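Local coordinates for protein general negative regulator of transcription subunit 2 (Saccharomyces cerevisiae, PDB 4BY6) that serves as a core component of the CCR4-NOT complex, keeping that assembly intact for mRNA deadenylation and the negative regulation of transcription, at residues D109-L112 with F113-Y117; I124-L127 with T128-E131. All blocks are in the same frame, centred on the assembly; numbering follows the deposited sequence.

Contact 1 of 2, residues D109-L112 with F113-Y117; sequences DETL and FFLFY
Phe113 folds its ring back over the turn that precedes it, so that the carbonyl oxygen of Asp109 stands above one face, with Asp109 O 3.5 Å from Phe113 CG and displaced toward the rim. The first torsion explains this pose: CG lies anti to the carbonyl carbon and beside the backbone N (chi1 -71°). That oxygen also accepts the amide of Phe113, with Phe113 N 2.9 Å from Asp109 O.

Phe114 is turned the other way, CG anti to the backbone N (chi1 -179°). It touches the preceding turn through CB, which sits 3.3 Å from Thr111 O, while its ring leads off toward Trp176 and an apolar side chain on a chain of another protein. Leu115 lays CG 3.6 Å from Thr111 O. The amide of Leu115 bonds to this oxygen as well, Leu115 N lying 3.0 Å from Thr111 O. Phe116 repeats the pattern one residue on, its N 2.8 Å from Leu112 O.

Beyond the helix, Phe113 stacks on Phe171 and meets Trp137 edge to face, while Asp109 forms a salt bridge with Arg135. With an alanine at position Phe113, Phe171 and Trp137 would probably lose their aromatic partner and a gap would open between helix and sheet. The arrangement is that of a largely apolar, buried alpha-helix in the NOT2/NOT3/NOT5 C-terminal region, packed on its own sheet and helix 123-134 over one part of its surface and on another protein over another.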
ATOM      1  N   ASP E 109       8.256  20.886 -31.136  1.00 45.15           N
ATOM      2  CA  ASP E 109       8.992  19.653 -31.406  1.00 39.00           C
ATOM      3  C   ASP E 109       8.705  18.599 -30.336  1.00 40.97           C
ATOM      4  O   ASP E 109       8.343  17.460 -30.665  1.00 45.83           O
ATOM      5  CB  ASP E 109      10.512  19.909 -31.462  1.00 35.69           C
ATOM      6  CG  ASP E 109      10.951  20.788 -32.641  1.00 42.52           C
ATOM      7  OD1 ASP E 109      10.155  21.025 -33.587  1.00 44.89           O
ATOM      8  OD2 ASP E 109      12.116  21.266 -32.590  1.00 45.26           O
ATOM      9  N   GLU E 110       8.852  18.978 -29.065  1.00 36.93           N
ATOM     10  CA  GLU E 110       8.644  18.026 -27.975  1.00 37.25           C
ATOM     11  C   GLU E 110       7.266  17.398 -28.040  1.00 45.85           C
ATOM     12  O   GLU E 110       7.139  16.182 -27.890  1.00 51.12           O
ATOM     13  CB  GLU E 110       8.828  18.675 -26.615  1.00 45.16           C
ATOM     14  CG  GLU E 110      10.196  18.530 -26.043  1.00 54.25           C
ATOM     15  CD  GLU E 110      10.983  19.787 -26.197  1.00 76.68           C
ATOM     16  OE1 GLU E 110      10.735  20.506 -27.202  1.00 82.99           O
ATOM     17  OE2 GLU E 110      11.832  20.057 -25.314  1.00 86.05           O
ATOM     18  N   THR E 111       6.235  18.202 -28.291  1.00 39.15           N
ATOM     19  CA  THR E 111       4.892  17.627 -28.382  1.00 39.24           C
ATOM     20  C   THR E 111       4.782  16.576 -29.495  1.00 42.02           C
ATOM     21  O   THR E 111       4.175  15.510 -29.291  1.00 44.15           O
ATOM     22  CB  THR E 111       3.849  18.731 -28.562  1.00 38.79           C
ATOM     23  OG1 THR E 111       3.799  19.477 -27.343  1.00 33.25           O
ATOM     24  CG2 THR E 111       2.451  18.157 -28.842  1.00 26.84           C
ATOM     25  N   LEU E 112       5.420  16.844 -30.639  1.00 46.42           N
ATOM     26  CA  LEU E 112       5.467  15.885 -31.745  1.00 40.40           C
ATOM     27  C   LEU E 112       6.216  14.595 -31.336  1.00 46.77           C
ATOM     28  O   LEU E 112       5.784  13.469 -31.669  1.00 43.18           O
ATOM     29  CB  LEU E 112       6.150  16.507 -32.959  1.00 34.09           C
ATOM     30  CG  LEU E 112       5.647  17.835 -33.516  1.00 37.83           C
ATOM     31  CD1 LEU E 112       6.610  18.310 -34.591  1.00 37.75           C
ATOM     32  CD2 LEU E 112       4.252  17.679 -34.070  1.00 34.11           C
ATOM     33  N   PHE E 113       7.325  14.756 -30.611  1.00 36.21           N
ATOM     34  CA  PHE E 113       8.051  13.599 -30.111  1.00 39.11           C
ATOM     35  C   PHE E 113       7.140  12.736 -29.226  1.00 46.30           C
ATOM     36  O   PHE E 113       7.096  11.508 -29.354  1.00 50.42           O
ATOM     37  CB  PHE E 113       9.280  14.028 -29.318  1.00 38.07           C
ATOM     38  CG  PHE E 113      10.374  14.609 -30.150  1.00 36.28           C
ATOM     39  CD1 PHE E 113      10.592  14.164 -31.444  1.00 35.60           C
ATOM     40  CD2 PHE E 113      11.211  15.589 -29.622  1.00 36.32           C
ATOM     41  CE1 PHE E 113      11.627  14.689 -32.201  1.00 37.97           C
ATOM     42  CE2 PHE E 113      12.249  16.130 -30.373  1.00 40.02           C
ATOM     43  CZ  PHE E 113      12.458  15.694 -31.663  1.00 41.19           C
ATOM     44  N   PHE E 114       6.439  13.397 -28.310  1.00 38.10           N
ATOM     45  CA  PHE E 114       5.504  12.736 -27.413  1.00 36.74           C
ATOM     46  C   PHE E 114       4.484  11.893 -28.184  1.00 42.23           C
ATOM     47  O   PHE E 114       4.300  10.696 -27.919  1.00 39.53           O
ATOM     48  CB  PHE E 114       4.783  13.773 -26.572  1.00 31.38           C
ATOM     49  CG  PHE E 114       3.816  13.194 -25.607  1.00 33.09           C
ATOM     50  CD1 PHE E 114       4.209  12.919 -24.301  1.00 36.75           C
ATOM     51  CD2 PHE E 114       2.502  12.929 -25.997  1.00 26.90           C
ATOM     52  CE1 PHE E 114       3.314  12.375 -23.384  1.00 31.42           C
ATOM     53  CE2 PHE E 114       1.586  12.381 -25.085  1.00 33.06           C
ATOM     54  CZ  PHE E 114       1.995  12.108 -23.778  1.00 36.08           C
ATOM     55  N   LEU E 115       3.807  12.535 -29.129  1.00 35.05           N
ATOM     56  CA  LEU E 115       2.851  11.821 -29.968  1.00 31.43           C
ATOM     57  C   LEU E 115       3.485  10.658 -30.738  1.00 37.50           C
ATOM     58  O   LEU E 115       2.956   9.546 -30.735  1.00 36.73           O
ATOM     59  CB  LEU E 115       2.208  12.796 -30.944  1.00 31.52           C
ATOM     60  CG  LEU E 115       1.226  13.739 -30.277  1.00 35.62           C
ATOM     61  CD1 LEU E 115       0.838  14.830 -31.268  1.00 39.20           C
ATOM     62  CD2 LEU E 115       0.002  12.939 -29.781  1.00 26.81           C
ATOM     63  N   PHE E 116       4.623  10.917 -31.381  1.00 35.87           N
ATOM     64  CA  PHE E 116       5.326   9.912 -32.179  1.00 41.57           C
ATOM     65  C   PHE E 116       5.702   8.670 -31.350  1.00 47.01           C
ATOM     66  O   PHE E 116       5.694   7.546 -31.848  1.00 47.06           O
ATOM     67  CB  PHE E 116       6.579  10.531 -32.800  1.00 37.97           C
ATOM     68  CG  PHE E 116       7.485   9.541 -33.479  1.00 37.84           C
ATOM     69  CD1 PHE E 116       7.302   9.210 -34.807  1.00 37.71           C
ATOM     70  CD2 PHE E 116       8.536   8.943 -32.779  1.00 45.46           C
ATOM     71  CE1 PHE E 116       8.143   8.303 -35.446  1.00 41.95           C
ATOM     72  CE2 PHE E 116       9.392   8.039 -33.407  1.00 44.77           C
ATOM     73  CZ  PHE E 116       9.200   7.721 -34.744  1.00 45.36           C
ATOM     74  N   TYR E 117       6.044   8.883 -30.087  1.00 46.35           N
ATOM     75  CA  TYR E 117       6.412   7.783 -29.213  1.00 47.41           C
ATOM     76  C   TYR E 117       5.213   7.203 -28.469  1.00 48.27           C
ATOM     77  O   TYR E 117       5.362   6.199 -27.784  1.00 53.48           O
ATOM     78  CB  TYR E 117       7.452   8.229 -28.198  1.00 29.59           C
ATOM     79  CG  TYR E 117       8.849   8.297 -28.743  1.00 46.40           C
ATOM     80  CD1 TYR E 117       9.584   7.138 -28.978  1.00 32.42           C
ATOM     81  CD2 TYR E 117       9.447   9.521 -29.021  1.00 36.65           C
ATOM     82  CE1 TYR E 117      10.875   7.186 -29.465  1.00 33.74           C
ATOM     83  CE2 TYR E 117      10.743   9.580 -29.521  1.00 34.96           C
ATOM     84  CZ  TYR E 117      11.455   8.408 -29.735  1.00 35.24           C
ATOM     85  OH  TYR E 117      12.743   8.476 -30.234  1.00 37.31           O
TER

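Contact 2 of 2, residues I124-L127 with T128-E131; sequences IQEL and TYLE
The backbone from Ile124 to Glu131 is regular alpha-helix, each of the four carbonyls from Ile124 to Leu127 accepting the amide four residues on, as in the 2.9 Å bond from Thr128 N to Ile124 O.

Thr128 adds a side-chain contact to this pattern. Its hydroxyl lies between the backbone N and the carbonyl carbon (chi1 50°), which swings it back over the preceding turn. There OG1 of Thr128 is 2.8 Å from Ile124 O and 2.9 Å from Gln125 O, and its one proton may serve either oxygen. The methyl also faces Ile124, with Thr128 CG2 4.2 Å from Ile124 CD1, and the residue packs on Leu112 and Phe116 of helix 109-118 besides.

A different pairing is made by Glu126 and Leu130, whose side chains cross at a slant. Glu126 bends at its second torsion (chi2 75°), bringing its OE2 to 4.1 Å from Leu130 CD2, at the margin of van der Waals contact. A glycerol, probably from the crystallisation liquor, is modelled doubtfully close to the other carboxylate oxygen, OE1. Next to this pair, Leu127 CD2 meets Leu130 CD1 in a loose apolar contact at 4.4 Å.

Tyr129 approaches the preceding turn through CB, 3.4 Å from Gln125 O, with Glu126 O near the plane of its ring at the edge. The ring itself leads away to an aromatic side chain on a chain of another protein. Glu131 forms a salt bridge with Arg135, and Gln125 OE1 accepts the amide of Gly121. This is a partly buried alpha-helix with a threonine hydroxyl turned back onto carbonyls of the preceding turn: Ile124 and Leu127 lie against helix 101-104, Thr128 and Glu131 against helix 109-118, Gln125 and Tyr129 at the other protein, and Leu130 is exposed.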
ATOM      1  N   ILE E 124      -1.435   9.867 -36.512  1.00 36.09           N
ATOM      2  CA  ILE E 124      -0.717  10.926 -35.830  1.00 38.04           C
ATOM      3  C   ILE E 124       0.801  10.613 -35.773  1.00 37.78           C
ATOM      4  O   ILE E 124       1.631  11.516 -35.836  1.00 37.78           O
ATOM      5  CB  ILE E 124      -1.314  11.175 -34.414  1.00 33.25           C
ATOM      6  CG1 ILE E 124      -0.760  12.467 -33.808  1.00 42.72           C
ATOM      7  CG2 ILE E 124      -1.047  10.021 -33.494  1.00 27.05           C
ATOM      8  CD1 ILE E 124      -0.898  13.680 -34.733  1.00 40.06           C
ATOM      9  N   GLN E 125       1.179   9.340 -35.730  1.00 44.43           N
ATOM     10  CA  GLN E 125       2.604   9.020 -35.746  1.00 43.06           C
ATOM     11  C   GLN E 125       3.202   9.421 -37.099  1.00 48.99           C
ATOM     12  O   GLN E 125       4.262  10.055 -37.153  1.00 51.72           O
ATOM     13  CB  GLN E 125       2.848   7.533 -35.469  1.00 37.68           C
ATOM     14  CG  GLN E 125       4.331   7.150 -35.388  1.00 40.87           C
ATOM     15  CD  GLN E 125       4.561   5.692 -35.032  1.00 50.52           C
ATOM     16  OE1 GLN E 125       4.059   4.778 -35.692  1.00 53.78           O
ATOM     17  NE2 GLN E 125       5.319   5.468 -33.974  1.00 56.42           N
ATOM     18  N   GLU E 126       2.507   9.085 -38.181  1.00 42.04           N
ATOM     19  CA  GLU E 126       2.956   9.477 -39.508  1.00 43.17           C
ATOM     20  C   GLU E 126       2.997  11.015 -39.694  1.00 53.03           C
ATOM     21  O   GLU E 126       3.906  11.564 -40.339  1.00 55.66           O
ATOM     22  CB  GLU E 126       2.064   8.854 -40.573  1.00 42.37           C
ATOM     23  CG  GLU E 126       2.492   9.173 -41.994  1.00 50.58           C
ATOM     24  CD  GLU E 126       3.724   8.393 -42.432  1.00 56.43           C
ATOM     25  OE1 GLU E 126       4.118   7.427 -41.739  1.00 58.78           O
ATOM     26  OE2 GLU E 126       4.312   8.769 -43.464  1.00 60.18           O
ATOM     27  N   LEU E 127       2.005  11.713 -39.157  1.00 43.90           N
ATOM     28  CA  LEU E 127       1.977  13.149 -39.339  1.00 46.01           C
ATOM     29  C   LEU E 127       3.117  13.819 -38.548  1.00 46.84           C
ATOM     30  O   LEU E 127       3.787  14.732 -39.047  1.00 53.44           O
ATOM     31  CB  LEU E 127       0.609  13.703 -38.943  1.00 46.52           C
ATOM     32  CG  LEU E 127      -0.564  13.407 -39.892  1.00 47.87           C
ATOM     33  CD1 LEU E 127      -1.761  14.223 -39.486  1.00 46.79           C
ATOM     34  CD2 LEU E 127      -0.244  13.673 -41.364  1.00 47.43           C
ATOM     35  N   THR E 128       3.368  13.348 -37.333  1.00 34.36           N
ATOM     36  CA  THR E 128       4.482  13.891 -36.562  1.00 33.74           C
ATOM     37  C   THR E 128       5.833  13.520 -37.194  1.00 38.02           C
ATOM     38  O   THR E 128       6.785  14.281 -37.135  1.00 46.28           O
ATOM     39  CB  THR E 128       4.445  13.421 -35.100  1.00 31.92           C
ATOM     40  OG1 THR E 128       4.277  11.998 -35.049  1.00 45.30           O
ATOM     41  CG2 THR E 128       3.290  14.089 -34.376  1.00 32.72           C
ATOM     42  N   TYR E 129       5.927  12.342 -37.784  1.00 39.01           N
ATOM     43  CA  TYR E 129       7.128  12.016 -38.520  1.00 42.55           C
ATOM     44  C   TYR E 129       7.345  13.016 -39.664  1.00 40.23           C
ATOM     45  O   TYR E 129       8.448  13.533 -39.855  1.00 39.50           O
ATOM     46  CB  TYR E 129       7.061  10.591 -39.077  1.00 38.13           C
ATOM     47  CG  TYR E 129       8.118  10.335 -40.127  1.00 37.59           C
ATOM     48  CD1 TYR E 129       9.407  10.010 -39.761  1.00 32.50           C
ATOM     49  CD2 TYR E 129       7.836  10.474 -41.488  1.00 44.01           C
ATOM     50  CE1 TYR E 129      10.381   9.777 -40.711  1.00 42.67           C
ATOM     51  CE2 TYR E 129       8.808  10.252 -42.446  1.00 45.59           C
ATOM     52  CZ  TYR E 129      10.082   9.902 -42.051  1.00 45.48           C
ATOM     53  OH  TYR E 129      11.075   9.687 -42.981  1.00 50.03           O
ATOM     54  N   LEU E 130       6.297  13.284 -40.430  1.00 37.44           N
ATOM     55  CA  LEU E 130       6.446  14.186 -41.576  1.00 39.81           C
ATOM     56  C   LEU E 130       6.791  15.608 -41.153  1.00 39.75           C
ATOM     57  O   LEU E 130       7.606  16.274 -41.798  1.00 40.38           O
ATOM     58  CB  LEU E 130       5.178  14.197 -42.416  1.00 30.84           C
ATOM     59  CG  LEU E 130       4.848  12.856 -43.056  1.00 41.40           C
ATOM     60  CD1 LEU E 130       3.457  12.896 -43.613  1.00 34.85           C
ATOM     61  CD2 LEU E 130       5.851  12.517 -44.128  1.00 33.84           C
ATOM     62  N   GLU E 131       6.169  16.059 -40.066  1.00 38.65           N
ATOM     63  CA  GLU E 131       6.388  17.403 -39.547  1.00 34.45           C
ATOM     64  C   GLU E 131       7.799  17.556 -38.960  1.00 39.53           C
ATOM     65  O   GLU E 131       8.474  18.575 -39.153  1.00 37.17           O
ATOM     66  CB  GLU E 131       5.331  17.729 -38.508  1.00 27.90           C
ATOM     67  CG  GLU E 131       5.490  19.072 -37.863  1.00 54.81           C
ATOM     68  CD  GLU E 131       5.225  20.227 -38.803  1.00 53.02           C
ATOM     69  OE1 GLU E 131       4.514  20.040 -39.816  1.00 56.78           O
ATOM     70  OE2 GLU E 131       5.735  21.330 -38.516  1.00 48.79           O
TER

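Overall arrangement
Contacts 1 and 2 illustrate how two successive helices of one domain can share a backbone pattern yet differ in side-chain chemistry. Contact 1, on helix 109-118, is buried and largely aromatic, wedged between the antiparallel sheet, the second helix and another protein. Contact 2, on helix 123-134, is only partly buried; its side chains are more polar, and Leu130 is exposed. The two helices meet directly: Phe116 O probably accepts a hydrogen bond from Gln125 NE2 at 3.0 Å, and Leu112 CD1 packs 3.5 Å from Glu131 CG. Arg135 joins them again, pairing with an acidic residue from each contact. Both also touch a chain of another protein.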